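Local structure of Two-component insecticidal protein 16 kDa unit (Alcaligenes faecalis, 5V3S) at residues L95-Y100 with I140-K145; S29-E34 with L89-K94; I22-V27 with T61-E66. The protein forms the 16 kDa aegerolysin-family component of a binary insecticidal toxin that kills corn rootworm, by a mechanism similar to that of Cry34Ab1/Cry35Ab1. All blocks are in the same frame, centred on the assembly; numbering follows the deposited sequence.

Contact 1. Residues L95-Y100 with I140-K145; sequences LVFEYY and ITVVKK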
ATOM      1  N   LEU A  95       6.902  -8.461  11.852  1.00 14.92           N
ATOM      2  CA  LEU A  95       5.866  -7.615  11.207  1.00 11.82           C
ATOM      3  C   LEU A  95       6.181  -6.129  11.524  1.00 12.74           C
ATOM      4  O   LEU A  95       6.230  -5.752  12.697  1.00 13.42           O
ATOM      5  CB  LEU A  95       4.502  -8.011  11.760  1.00 12.37           C
ATOM      6  CG  LEU A  95       3.304  -7.187  11.201  1.00 13.22           C
ATOM      7  CD1 LEU A  95       3.158  -7.292   9.728  1.00 12.88           C
ATOM      8  CD2 LEU A  95       2.058  -7.701  11.919  1.00 13.96           C
ATOM      9  N   VAL A  96       6.357  -5.291  10.476  1.00 10.60           N
ATOM     10  CA  VAL A  96       6.697  -3.909  10.620  1.00 10.47           C
ATOM     11  C   VAL A  96       5.417  -3.039  10.603  1.00 11.65           C
ATOM     12  O   VAL A  96       5.233  -2.240  11.533  1.00 10.96           O
ATOM     13  CB  VAL A  96       7.680  -3.531   9.539  1.00 11.75           C
ATOM     14  CG1 VAL A  96       7.987  -2.034   9.564  1.00 12.56           C
ATOM     15  CG2 VAL A  96       8.923  -4.432   9.726  1.00 11.66           C
ATOM     16  N   PHE A  97       4.558  -3.227   9.617  1.00  9.79           N
ATOM     17  CA  PHE A  97       3.222  -2.484   9.543  1.00  9.15           C
ATOM     18  C   PHE A  97       2.147  -3.261   8.814  1.00  9.14           C
ATOM     19  O   PHE A  97       2.385  -4.219   8.116  1.00 10.46           O
ATOM     20  CB  PHE A  97       3.286  -1.059   8.982  1.00  9.44           C
ATOM     21  CG  PHE A  97       3.550  -0.930   7.479  1.00  9.76           C
ATOM     22  CD1 PHE A  97       2.595  -1.165   6.536  1.00  9.56           C
ATOM     23  CD2 PHE A  97       4.794  -0.480   7.003  1.00  9.76           C
ATOM     24  CE1 PHE A  97       2.844  -0.976   5.176  1.00 10.29           C
ATOM     25  CE2 PHE A  97       5.043  -0.304   5.678  1.00  9.99           C
ATOM     26  CZ  PHE A  97       4.058  -0.566   4.735  1.00 10.83           C
ATOM     27  N   GLU A  98       0.929  -2.872   9.101  1.00  9.26           N
ATOM     28  CA  GLU A  98      -0.267  -3.354   8.425  1.00  9.36           C
ATOM     29  C   GLU A  98      -0.903  -2.102   7.857  1.00  9.61           C
ATOM     30  O   GLU A  98      -0.913  -1.021   8.525  1.00 10.62           O
ATOM     31  CB  GLU A  98      -1.206  -4.041   9.386  1.00 10.21           C
ATOM     32  CG  GLU A  98      -0.642  -5.381   9.893  1.00 11.64           C
ATOM     33  CD  GLU A  98      -1.375  -5.885  11.120  1.00 11.21           C
ATOM     34  OE1 GLU A  98      -1.914  -5.106  11.940  1.00 12.93           O
ATOM     35  OE2 GLU A  98      -1.469  -7.065  11.197  1.00 13.47           O
ATOM     36  N   TYR A  99      -1.285  -2.184   6.564  1.00 10.11           N
ATOM     37  CA  TYR A  99      -1.975  -1.074   5.958  1.00 10.92           C
ATOM     38  C   TYR A  99      -3.367  -1.517   5.432  1.00 10.98           C
ATOM     39  O   TYR A  99      -3.531  -2.661   5.023  1.00 11.72           O
ATOM     40  CB  TYR A  99      -1.124  -0.483   4.827  1.00 11.65           C
ATOM     41  CG  TYR A  99      -1.730   0.770   4.248  1.00 12.56           C
ATOM     42  CD1 TYR A  99      -1.871   1.947   5.054  1.00 12.21           C
ATOM     43  CD2 TYR A  99      -2.230   0.763   2.954  1.00 14.00           C
ATOM     44  CE1 TYR A  99      -2.459   3.097   4.500  1.00 15.56           C
ATOM     45  CE2 TYR A  99      -2.749   1.884   2.403  1.00 13.89           C
ATOM     46  CZ  TYR A  99      -2.886   3.041   3.185  1.00 15.98           C
ATOM     47  OH  TYR A  99      -3.508   4.112   2.577  1.00 17.57           O
ATOM     48  N   TYR A 100      -4.331  -0.601   5.423  1.00 11.51           N
ATOM     49  CA  TYR A 100      -5.733  -0.917   4.984  1.00 12.97           C
ATOM     50  C   TYR A 100      -6.331   0.326   4.440  1.00 13.02           C
ATOM     51  O   TYR A 100      -6.028   1.440   4.923  1.00 11.75           O
ATOM     52  CB  TYR A 100      -6.598  -1.459   6.185  1.00 15.34           C
ATOM     53  CG  TYR A 100      -8.121  -1.445   5.957  1.00 18.44           C
ATOM     54  CD1 TYR A 100      -8.706  -2.421   5.205  1.00 19.45           C
ATOM     55  CD2 TYR A 100      -8.947  -0.386   6.417  1.00 20.75           C
ATOM     56  CE1 TYR A 100     -10.046  -2.414   4.876  1.00 20.99           C
ATOM     57  CE2 TYR A 100     -10.317  -0.388   6.133  1.00 21.58           C
ATOM     58  CZ  TYR A 100     -10.851  -1.442   5.362  1.00 21.03           C
ATOM     59  OH  TYR A 100     -12.163  -1.505   5.038  1.00 21.96           O
ATOM     60  N   ILE A 140       4.772   5.574   1.630  1.00 11.09           N
ATOM     61  CA  ILE A 140       5.233   5.135   2.970  1.00 10.68           C
ATOM     62  C   ILE A 140       6.765   4.911   2.897  1.00 10.99           C
ATOM     63  O   ILE A 140       7.188   4.279   2.012  1.00 11.82           O
ATOM     64  CB  ILE A 140       4.530   3.861   3.430  1.00 11.97           C
ATOM     65  CG1 ILE A 140       2.994   4.073   3.405  1.00 13.44           C
ATOM     66  CG2 ILE A 140       5.058   3.432   4.817  1.00 12.95           C
ATOM     67  CD1 ILE A 140       2.230   2.851   3.859  1.00 15.62           C
ATOM     68  N   THR A 141       7.494   5.521   3.795  1.00 10.59           N
ATOM     69  CA  THR A 141       8.890   5.323   4.043  1.00 12.16           C
ATOM     70  C   THR A 141       9.029   4.452   5.282  1.00 11.06           C
ATOM     71  O   THR A 141       8.311   4.550   6.319  1.00 11.06           O
ATOM     72  CB  THR A 141       9.699   6.663   4.102  1.00 12.96           C
ATOM     73  OG1 THR A 141       9.107   7.552   5.112  1.00 11.73           O
ATOM     74  CG2 THR A 141       9.659   7.412   2.718  1.00 14.66           C
ATOM     75  N   VAL A 142      10.037   3.576   5.199  1.00 10.16           N
ATOM     76  CA  VAL A 142      10.319   2.722   6.245  1.00  9.85           C
ATOM     77  C   VAL A 142      11.868   2.740   6.429  1.00  9.08           C
ATOM     78  O   VAL A 142      12.558   2.491   5.511  1.00  8.71           O
ATOM     79  CB  VAL A 142       9.828   1.330   5.953  1.00 11.26           C
ATOM     80  CG1 VAL A 142      10.086   0.523   7.186  1.00 12.22           C
ATOM     81  CG2 VAL A 142       8.303   1.289   5.591  1.00 11.36           C
ATOM     82  N   VAL A 143      12.311   3.097   7.602  1.00 11.98           N
ATOM     83  CA  VAL A 143      13.734   3.167   7.932  1.00 10.91           C
ATOM     84  C   VAL A 143      13.955   2.274   9.114  1.00 11.97           C
ATOM     85  O   VAL A 143      13.407   2.514  10.180  1.00 14.22           O
ATOM     86  CB  VAL A 143      14.197   4.617   8.283  1.00 11.60           C
ATOM     87  CG1 VAL A 143      15.682   4.613   8.679  1.00 13.01           C
ATOM     88  CG2 VAL A 143      13.973   5.533   7.104  1.00 12.40           C
ATOM     89  N   LYS A 144      14.731   1.194   8.939  1.00 11.65           N
ATOM     90  CA  LYS A 144      15.207   0.389  10.117  1.00 13.40           C
ATOM     91  C   LYS A 144      16.253   1.242  10.848  1.00 15.00           C
ATOM     92  O   LYS A 144      17.279   1.605  10.216  1.00 14.74           O
ATOM     93  CB  LYS A 144      15.819  -0.923   9.685  1.00 13.00           C
ATOM     94  CG  LYS A 144      16.156  -1.874  10.829  1.00 15.38           C
ATOM     95  CD  LYS A 144      16.757  -3.176  10.373  1.00 17.71           C
ATOM     96  CE  LYS A 144      16.753  -4.305  11.443  1.00 21.27           C
ATOM     97  NZ  LYS A 144      16.847  -5.668  10.755  1.00 22.75           N
ATOM     98  N   LYS A 145      16.014   1.506  12.130  1.00 13.68           N
ATOM     99  CA  LYS A 145      16.842   2.396  12.894  1.00 15.78           C
ATOM    100  C   LYS A 145      18.239   1.787  13.025  1.00 17.50           C
ATOM    101  O   LYS A 145      18.373   0.564  13.134  1.00 17.57           O
ATOM    102  CB  LYS A 145      16.221   2.663  14.249  1.00 16.99           C
ATOM    103  CG  LYS A 145      14.995   3.548  14.189  1.00 17.89           C
ATOM    104  CD  LYS A 145      14.478   3.673  15.613  1.00 18.42           C
ATOM    105  CE  LYS A 145      13.226   4.510  15.778  1.00 21.38           C
ATOM    106  NZ  LYS A 145      12.867   4.427  17.240  1.00 22.71           N
TER
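Phe97 reaches from strand 95-100 across to Ile140 and Val142 of strand 140-144, so this contact is a piece of the core between the two sheets of the aegerolysin beta sandwich. The ring presents CE2 to both partners: Val142 CG2 lies in the plane of the ring at its edge, 3.6 Å from CE2, whereas Ile140 CG2 comes in obliquely at 3.8 Å. The far branch of the same isoleucine follows the ring round, Ile140 CD1 lying 4.0 Å from Phe97 CZ, so that both of its methyl ends touch the ring. Phe97 gets there with CG between its backbone N and carbonyl carbon (chi1 72°). The strand axes come within 9.7 Å of each other and run nearly antiparallel, at 168°, with side chains between them. Val96 can point inward next to Phe97 because the two residues together face Leu89 in a classic beta bulge. Farther along, Tyr99 sends its hydroxyl to Asp111 while its ring passes more loosely by Ile140. Phe31 of strand 31-38 touches both valines, Val96 and Val142, and these meet each other through their CG1 methyls at 4.1 Å.

Contact 2. Residues S29-E34 with L89-K94; sequences SNFKVE and LYDGDK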
ATOM      1  N   SER A  29      17.473  -2.263   5.424  1.00 14.54           N
ATOM      2  CA  SER A  29      17.138  -3.698   5.403  1.00 12.42           C
ATOM      3  C   SER A  29      16.426  -3.996   4.097  1.00 13.03           C
ATOM      4  O   SER A  29      16.152  -3.079   3.347  1.00 12.58           O
ATOM      5  CB  SER A  29      16.267  -4.102   6.553  1.00 14.06           C
ATOM      6  OG  SER A  29      16.408  -5.486   6.826  1.00 12.96           O
ATOM      7  N   ASN A  30      16.196  -5.270   3.797  1.00 12.63           N
ATOM      8  CA  ASN A  30      15.275  -5.647   2.695  1.00 13.12           C
ATOM      9  C   ASN A  30      14.018  -6.131   3.367  1.00 11.39           C
ATOM     10  O   ASN A  30      14.097  -6.809   4.357  1.00 10.46           O
ATOM     11  CB  ASN A  30      15.816  -6.758   1.865  1.00 14.56           C
ATOM     12  CG  ASN A  30      17.256  -6.480   1.463  1.00 15.37           C
ATOM     13  OD1 ASN A  30      17.582  -5.370   1.035  1.00 15.07           O
ATOM     14  ND2 ASN A  30      18.095  -7.482   1.614  1.00 18.15           N
ATOM     15  N   PHE A  31      12.857  -5.705   2.823  1.00 10.71           N
ATOM     16  CA  PHE A  31      11.581  -5.970   3.425  1.00  9.40           C
ATOM     17  C   PHE A  31      10.732  -6.724   2.409  1.00 10.23           C
ATOM     18  O   PHE A  31      11.072  -6.724   1.229  1.00  8.87           O
ATOM     19  CB  PHE A  31      10.853  -4.607   3.734  1.00  9.21           C
ATOM     20  CG  PHE A  31      11.548  -3.771   4.781  1.00  9.02           C
ATOM     21  CD1 PHE A  31      12.681  -3.039   4.480  1.00  9.17           C
ATOM     22  CD2 PHE A  31      11.042  -3.671   6.049  1.00  8.65           C
ATOM     23  CE1 PHE A  31      13.252  -2.174   5.453  1.00  9.61           C
ATOM     24  CE2 PHE A  31      11.620  -2.888   7.029  1.00  9.37           C
ATOM     25  CZ  PHE A  31      12.755  -2.135   6.722  1.00  9.13           C
ATOM     26  N   LYS A  32       9.675  -7.370   2.920  1.00 11.25           N
ATOM     27  CA  LYS A  32       8.826  -8.306   2.172  1.00 12.42           C
ATOM     28  C   LYS A  32       7.363  -7.914   2.324  1.00 11.06           C
ATOM     29  O   LYS A  32       6.893  -7.789   3.507  1.00  9.78           O
ATOM     30  CB  LYS A  32       9.012  -9.707   2.696  1.00 15.74           C
ATOM     31  CG  LYS A  32       8.252 -10.802   1.947  1.00 19.50           C
ATOM     32  CD  LYS A  32       8.512 -12.167   2.603  1.00 23.50           C
ATOM     33  CE  LYS A  32       8.049 -12.254   4.078  1.00 26.33           C
ATOM     34  NZ  LYS A  32       8.007 -13.665   4.651  1.00 27.92           N
ATOM     35  N   VAL A  33       6.668  -7.801   1.176  1.00 10.44           N
ATOM     36  CA  VAL A  33       5.188  -7.631   1.203  1.00  9.99           C
ATOM     37  C   VAL A  33       4.509  -8.977   1.428  1.00 10.91           C
ATOM     38  O   VAL A  33       4.806  -9.966   0.757  1.00 11.32           O
ATOM     39  CB  VAL A  33       4.674  -6.924  -0.059  1.00 10.77           C
ATOM     40  CG1 VAL A  33       3.198  -6.724   0.074  1.00 11.08           C
ATOM     41  CG2 VAL A  33       5.436  -5.606  -0.375  1.00 10.57           C
ATOM     42  N   GLU A  34       3.538  -9.059   2.353  1.00 12.21           N
ATOM     43  CA  GLU A  34       2.755 -10.283   2.478  1.00 13.48           C
ATOM     44  C   GLU A  34       1.354  -9.853   2.897  1.00 13.31           C
ATOM     45  O   GLU A  34       1.098  -8.700   3.283  1.00 12.20           O
ATOM     46  CB  GLU A  34       3.313 -11.228   3.541  1.00 15.67           C
ATOM     47  CG  GLU A  34       4.614 -11.850   3.282  1.00 19.93           C
ATOM     48  CD  GLU A  34       4.640 -12.870   2.180  1.00 24.54           C
ATOM     49  OE1 GLU A  34       3.628 -13.478   1.748  1.00 26.54           O
ATOM     50  OE2 GLU A  34       5.788 -13.054   1.698  1.00 33.41           O
ATOM     51  N   LEU A  89       3.809  -5.484   5.789  1.00  9.03           N
ATOM     52  CA  LEU A  89       5.243  -5.513   5.375  1.00  9.67           C
ATOM     53  C   LEU A  89       5.998  -6.087   6.521  1.00  8.98           C
ATOM     54  O   LEU A  89       5.784  -5.720   7.670  1.00 10.18           O
ATOM     55  CB  LEU A  89       5.812  -4.156   5.169  1.00 10.00           C
ATOM     56  CG  LEU A  89       7.190  -4.036   4.556  1.00  9.91           C
ATOM     57  CD1 LEU A  89       7.225  -4.395   3.119  1.00 11.64           C
ATOM     58  CD2 LEU A  89       7.713  -2.643   4.736  1.00  9.97           C
ATOM     59  N   TYR A  90       6.950  -6.918   6.185  1.00 10.39           N
ATOM     60  CA  TYR A  90       7.770  -7.615   7.172  1.00 10.44           C
ATOM     61  C   TYR A  90       9.264  -7.287   6.938  1.00 10.53           C
ATOM     62  O   TYR A  90       9.680  -6.896   5.833  1.00  9.96           O
ATOM     63  CB  TYR A  90       7.608  -9.115   7.005  1.00 11.47           C
ATOM     64  CG  TYR A  90       6.243  -9.589   7.293  1.00 13.31           C
ATOM     65  CD1 TYR A  90       5.234  -9.425   6.349  1.00 13.09           C
ATOM     66  CD2 TYR A  90       5.938 -10.177   8.483  1.00 16.41           C
ATOM     67  CE1 TYR A  90       3.913  -9.795   6.638  1.00 14.92           C
ATOM     68  CE2 TYR A  90       4.628 -10.548   8.772  1.00 16.00           C
ATOM     69  CZ  TYR A  90       3.632 -10.353   7.819  1.00 14.59           C
ATOM     70  OH  TYR A  90       2.344 -10.807   8.160  1.00 21.76           O
ATOM     71  N   ASP A  91      10.055  -7.487   7.982  1.00 11.13           N
ATOM     72  CA  ASP A  91      11.548  -7.413   7.906  1.00 11.10           C
ATOM     73  C   ASP A  91      11.958  -8.792   8.462  1.00 11.48           C
ATOM     74  O   ASP A  91      11.857  -9.014   9.682  1.00 10.99           O
ATOM     75  CB  ASP A  91      12.089  -6.307   8.803  1.00 10.98           C
ATOM     76  CG  ASP A  91      13.693  -6.284   8.803  1.00 12.71           C
ATOM     77  OD1 ASP A  91      14.227  -6.903   7.918  1.00 11.39           O
ATOM     78  OD2 ASP A  91      14.327  -5.572   9.589  1.00 13.64           O
ATOM     79  N   GLY A  92      12.242  -9.745   7.571  1.00 14.16           N
ATOM     80  CA  GLY A  92      12.434 -11.132   8.002  1.00 16.26           C
ATOM     81  C   GLY A  92      11.117 -11.683   8.544  1.00 16.83           C
ATOM     82  O   GLY A  92      10.050 -11.570   7.901  1.00 19.95           O
ATOM     83  N   ASP A  93      11.155 -12.198   9.752  1.00 19.55           N
ATOM     84  CA  ASP A  93       9.943 -12.722  10.398  1.00 24.84           C
ATOM     85  C   ASP A  93       9.229 -11.666  11.301  1.00 20.27           C
ATOM     86  O   ASP A  93       8.249 -11.968  11.923  1.00 23.98           O
ATOM     87  CB  ASP A  93      10.284 -13.940  11.246  1.00 29.25           C
ATOM     88  CG  ASP A  93      10.598 -15.142  10.430  1.00 32.82           C
ATOM     89  OD1 ASP A  93       9.789 -15.521   9.488  1.00 30.86           O
ATOM     90  OD2 ASP A  93      11.677 -15.721  10.748  1.00 34.94           O
ATOM     91  N   LYS A  94       9.659 -10.422  11.243  1.00 18.74           N
ATOM     92  CA  LYS A  94       9.163  -9.364  12.105  1.00 18.23           C
ATOM     93  C   LYS A  94       8.103  -8.564  11.306  1.00 15.11           C
ATOM     94  O   LYS A  94       8.382  -8.041  10.222  1.00 13.23           O
ATOM     95  CB  LYS A  94      10.265  -8.426  12.532  1.00 23.56           C
ATOM     96  CG  LYS A  94      11.433  -9.099  13.258  1.00 30.04           C
ATOM     97  CD  LYS A  94      11.500  -8.617  14.699  1.00 34.51           C
ATOM     98  CE  LYS A  94      12.357  -7.363  14.865  1.00 41.05           C
ATOM     99  NZ  LYS A  94      12.899  -7.228  16.273  1.00 44.21           N
TER
HETATM  100  O   HOH W   1      12.524  -9.178   4.704  1.00 16.50           O
HETATM  101  O   HOH W   2       7.859 -13.866   7.309  1.00 40.96           O
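Leu89 crosses Phe31 at about a right angle on the buried side of this antiparallel strand pair. Leu89 CD1 packs on Phe31 CB at 3.7 Å, while Leu89 CD2 reaches the ring as well, lying obliquely to it, 3.7 Å from Phe31 CD2. On the other side, Tyr90 is also set at roughly a right angle to Glu34, with Tyr90 CE1 3.5 Å from Glu34 CB and the ring plane turned 64° from the carboxylate. The carbonyl O of Lys32 lies at the edge of the tyrosine ring, in its plane, and takes the amide N of Tyr90 at 2.8 Å; the return bond from Lys32 N to Tyr90 O makes this a hydrogen-bonded pair. Asp91 holds CG anti to its backbone N (chi1 176°), which carries the carboxylate to Ser29: OG donates to OD1 over 2.8 Å, on the syn side but 33° out of plane. Tyr121 and Lys144 grip OD2, so the buried carboxylate is well satisfied and would probably stay ionised. One water joins Asn30 O to Gly92 N. Beyond Asp91 the chain reverses through Gly92, whose phi is positive, in the type II' turn of a beta hairpin.

Contact 3. Residues I22-V27 with T61-E66; sequences ITIFVV and TIIKDE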
ATOM      1  N   ILE A  22       0.194   3.227  -4.104  1.00 13.28           N
ATOM      2  CA  ILE A  22       0.935   3.314  -2.843  1.00 13.02           C
ATOM      3  C   ILE A  22       2.397   2.891  -3.115  1.00 10.73           C
ATOM      4  O   ILE A  22       2.647   1.843  -3.642  1.00  9.98           O
ATOM      5  CB  ILE A  22       0.243   2.623  -1.663  1.00 13.89           C
ATOM      6  CG1 ILE A  22       0.966   2.881  -0.384  1.00 14.15           C
ATOM      7  CG2 ILE A  22       0.117   1.152  -1.832  1.00 12.86           C
ATOM      8  CD1 ILE A  22       0.092   2.757   0.824  1.00 16.69           C
ATOM      9  N   THR A  23       3.331   3.741  -2.738  1.00 11.06           N
ATOM     10  CA  THR A  23       4.731   3.445  -3.014  1.00 11.24           C
ATOM     11  C   THR A  23       5.358   3.263  -1.627  1.00 10.92           C
ATOM     12  O   THR A  23       5.174   4.132  -0.779  1.00  8.75           O
ATOM     13  CB  THR A  23       5.384   4.576  -3.847  1.00 11.92           C
ATOM     14  OG1 THR A  23       4.774   4.627  -5.106  1.00 14.00           O
ATOM     15  CG2 THR A  23       6.815   4.291  -4.051  1.00 13.47           C
ATOM     16  N   ILE A  24       6.116   2.159  -1.428  1.00 11.01           N
ATOM     17  CA  ILE A  24       6.839   1.861  -0.169  1.00 11.03           C
ATOM     18  C   ILE A  24       8.316   1.910  -0.473  1.00 10.78           C
ATOM     19  O   ILE A  24       8.770   1.194  -1.403  1.00 11.60           O
ATOM     20  CB  ILE A  24       6.440   0.458   0.345  1.00 12.73           C
ATOM     21  CG1 ILE A  24       4.931   0.373   0.465  1.00 13.50           C
ATOM     22  CG2 ILE A  24       7.103   0.088   1.680  1.00 11.61           C
ATOM     23  CD1 ILE A  24       4.260  -0.316  -0.686  1.00 17.02           C
ATOM     24  N   PHE A  25       9.023   2.830   0.199  1.00 10.80           N
ATOM     25  CA  PHE A  25      10.469   3.029  -0.052  1.00 11.60           C
ATOM     26  C   PHE A  25      11.093   2.652   1.243  1.00  9.96           C
ATOM     27  O   PHE A  25      10.640   3.116   2.298  1.00 10.48           O
ATOM     28  CB  PHE A  25      10.802   4.532  -0.328  1.00 13.12           C
ATOM     29  CG  PHE A  25      12.217   4.775  -0.688  1.00 14.94           C
ATOM     30  CD1 PHE A  25      12.631   4.675  -1.983  1.00 19.85           C
ATOM     31  CD2 PHE A  25      13.172   5.003   0.306  1.00 21.24           C
ATOM     32  CE1 PHE A  25      13.954   4.906  -2.333  1.00 21.59           C
ATOM     33  CE2 PHE A  25      14.538   5.185  -0.037  1.00 21.01           C
ATOM     34  CZ  PHE A  25      14.899   5.109  -1.353  1.00 21.28           C
ATOM     35  N   VAL A  26      12.215   1.926   1.207  1.00  9.51           N
ATOM     36  CA  VAL A  26      12.767   1.326   2.430  1.00  9.93           C
ATOM     37  C   VAL A  26      14.244   1.595   2.512  1.00  9.98           C
ATOM     38  O   VAL A  26      14.861   1.735   1.472  1.00  9.24           O
ATOM     39  CB  VAL A  26      12.544  -0.194   2.523  1.00 10.82           C
ATOM     40  CG1 VAL A  26      11.046  -0.507   2.297  1.00 11.21           C
ATOM     41  CG2 VAL A  26      13.344  -0.932   1.492  1.00  9.81           C
ATOM     42  N   VAL A  27      14.732   1.571   3.743  1.00  9.92           N
ATOM     43  CA  VAL A  27      16.146   1.865   4.075  1.00 11.49           C
ATOM     44  C   VAL A  27      16.609   0.988   5.213  1.00  9.65           C
ATOM     45  O   VAL A  27      15.967   0.795   6.183  1.00  9.45           O
ATOM     46  CB  VAL A  27      16.319   3.374   4.452  1.00 11.86           C
ATOM     47  CG1 VAL A  27      17.757   3.719   4.768  1.00 12.79           C
ATOM     48  CG2 VAL A  27      15.724   4.316   3.440  1.00 14.59           C
ATOM     49  N   THR A  61       6.917 -10.257  -2.539  1.00 10.25           N
ATOM     50  CA  THR A  61       7.761  -9.256  -3.196  1.00 10.76           C
ATOM     51  C   THR A  61       8.802  -8.758  -2.183  1.00 10.14           C
ATOM     52  O   THR A  61       8.473  -8.283  -1.117  1.00  9.79           O
ATOM     53  CB  THR A  61       6.925  -8.072  -3.730  1.00 11.37           C
ATOM     54  OG1 THR A  61       6.150  -8.543  -4.806  1.00 10.11           O
ATOM     55  CG2 THR A  61       7.817  -6.948  -4.369  1.00 10.93           C
ATOM     56  N   ILE A  62      10.063  -8.772  -2.556  1.00 11.57           N
ATOM     57  CA  ILE A  62      11.057  -8.191  -1.680  1.00 12.02           C
ATOM     58  C   ILE A  62      11.352  -6.775  -2.160  1.00 11.09           C
ATOM     59  O   ILE A  62      11.629  -6.649  -3.294  1.00 11.69           O
ATOM     60  CB  ILE A  62      12.353  -9.070  -1.705  1.00 13.64           C
ATOM     61  CG1 ILE A  62      12.046 -10.493  -1.176  1.00 15.82           C
ATOM     62  CG2 ILE A  62      13.505  -8.382  -0.886  1.00 15.99           C
ATOM     63  CD1 ILE A  62      11.625 -10.559   0.244  1.00 18.33           C
ATOM     64  N   ILE A  63      11.331  -5.778  -1.234  1.00 11.16           N
ATOM     65  CA  ILE A  63      11.798  -4.437  -1.452  1.00 10.86           C
ATOM     66  C   ILE A  63      13.190  -4.329  -0.892  1.00 11.60           C
ATOM     67  O   ILE A  63      13.403  -4.358   0.289  1.00 11.78           O
ATOM     68  CB  ILE A  63      10.917  -3.377  -0.805  1.00 10.80           C
ATOM     69  CG1 ILE A  63       9.432  -3.651  -1.136  1.00  9.65           C
ATOM     70  CG2 ILE A  63      11.271  -1.968  -1.317  1.00 11.76           C
ATOM     71  CD1 ILE A  63       8.490  -2.815  -0.430  1.00 10.28           C
ATOM     72  N   LYS A  64      14.140  -4.141  -1.783  1.00 11.74           N
ATOM     73  CA  LYS A  64      15.549  -3.989  -1.344  1.00 12.75           C
ATOM     74  C   LYS A  64      15.903  -2.645  -0.750  1.00 11.36           C
ATOM     75  O   LYS A  64      15.364  -1.619  -1.096  1.00 10.99           O
ATOM     76  CB  LYS A  64      16.444  -4.283  -2.510  1.00 14.60           C
ATOM     77  CG  LYS A  64      16.368  -5.760  -2.817  1.00 17.44           C
ATOM     78  CD  LYS A  64      17.057  -6.091  -4.123  1.00 22.08           C
ATOM     79  CE  LYS A  64      18.508  -6.317  -3.834  1.00 26.14           C
ATOM     80  NZ  LYS A  64      19.311  -6.246  -5.119  1.00 32.97           N
ATOM     81  N   ASP A  65      16.923  -2.642   0.094  1.00 11.27           N
ATOM     82  CA  ASP A  65      17.436  -1.449   0.660  1.00 11.79           C
ATOM     83  C   ASP A  65      17.639  -0.355  -0.352  1.00 11.84           C
ATOM     84  O   ASP A  65      18.351  -0.576  -1.317  1.00 12.18           O
ATOM     85  CB  ASP A  65      18.798  -1.791   1.345  1.00 10.69           C
ATOM     86  CG  ASP A  65      19.212  -0.826   2.379  1.00 12.53           C
ATOM     87  OD1 ASP A  65      18.817   0.342   2.483  1.00 13.07           O
ATOM     88  OD2 ASP A  65      20.072  -1.241   3.197  1.00 13.03           O
ATOM     89  N   GLU A  66      17.102   0.845  -0.041  1.00 13.19           N
ATOM     90  CA  GLU A  66      17.154   2.081  -0.863  1.00 13.70           C
ATOM     91  C   GLU A  66      16.393   1.983  -2.175  1.00 14.32           C
ATOM     92  O   GLU A  66      16.672   2.762  -3.063  1.00 14.62           O
ATOM     93  CB  GLU A  66      18.570   2.620  -1.098  1.00 14.45           C
ATOM     94  CG  GLU A  66      19.363   2.874   0.212  1.00 13.58           C
ATOM     95  CD  GLU A  66      20.834   3.229  -0.043  1.00 16.59           C
ATOM     96  OE1 GLU A  66      21.332   3.296  -1.186  1.00 16.44           O
ATOM     97  OE2 GLU A  66      21.491   3.413   0.958  1.00 19.63           O
TER
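Strand 22-27 and segment 61-66 do not pair as neighbours in a sheet: their touching parts run 53° apart, and the chains converge from Ile24 and Ile63 toward Val27 and Asp65, whose CA atoms are 4.9 Å from each other. Near that end one backbone hydrogen bond ties them, from Glu66 N to Val26 O at 2.8 Å. It is clearly bent, with 135° at the hydrogen, and the donor is tilted 28° from the carbonyl plane. Glu66 has a positive phi, and its carbonyl oxygen lies obliquely to the Phe25 ring, 3.4 Å from Phe25 CZ.

Between the two chains the contact is apolar and Ile63 is its centre. The two branches of Ile63 divide the work. Ile63 CG2 sits 3.6 Å from Val26 CG2, the side chains crossing at a slant, while the extended CG1 arm carries Ile63 CD1 along to Ile24, 3.8 Å from Ile24 CG2 and at about a right angle to that side chain. Val26 CG2 stands between its own backbone N and carbonyl carbon, from where it also packs on the carbonyl oxygens of Ile63 and Lys64, the latter at 3.4 Å. At the close end, by Val27, Asp65 OD1 lies near Val27 CA and accepts a hydrogen bond from the backbone N of Asn28, while the amide of Asp65 is taken by Asn30 OD1; the loop is thereby pinned to the link between strands 19-27 and 31-38. Leu89 and Phe31 close round Ile63 and Val26 respectively. Segment 61-66 thus leaves the edge of one sheet and crosses to the other, closing the hydrophobic core at one margin of the aegerolysin beta sandwich.

How the contacts relate
The three contacts illustrate how a beta sandwich is assembled: contact 2 lies within the five-stranded sheet, while contacts 1 and 3 bring the two sheets together. Their centres lie 9 to 10 Å apart. Contacts 1 and 2 share the hairpin of strands 83-91 and 94-103, where Val96 N probably hydrogen-bonds to Leu89 O (2.9 Å), and a salt bridge between the sheets, Lys144 NZ to Asp91 OD2 at 2.8 Å. Contacts 1 and 3 each place one strand in the six-stranded sheet, 136-144 and 19-27, neighbours there with Ile140 N probably bonded to Thr23 O (2.8 Å). Contacts 2 and 3 interlock along the chain, Ile63 N likewise probably bonding to Phe31 O (2.7 Å).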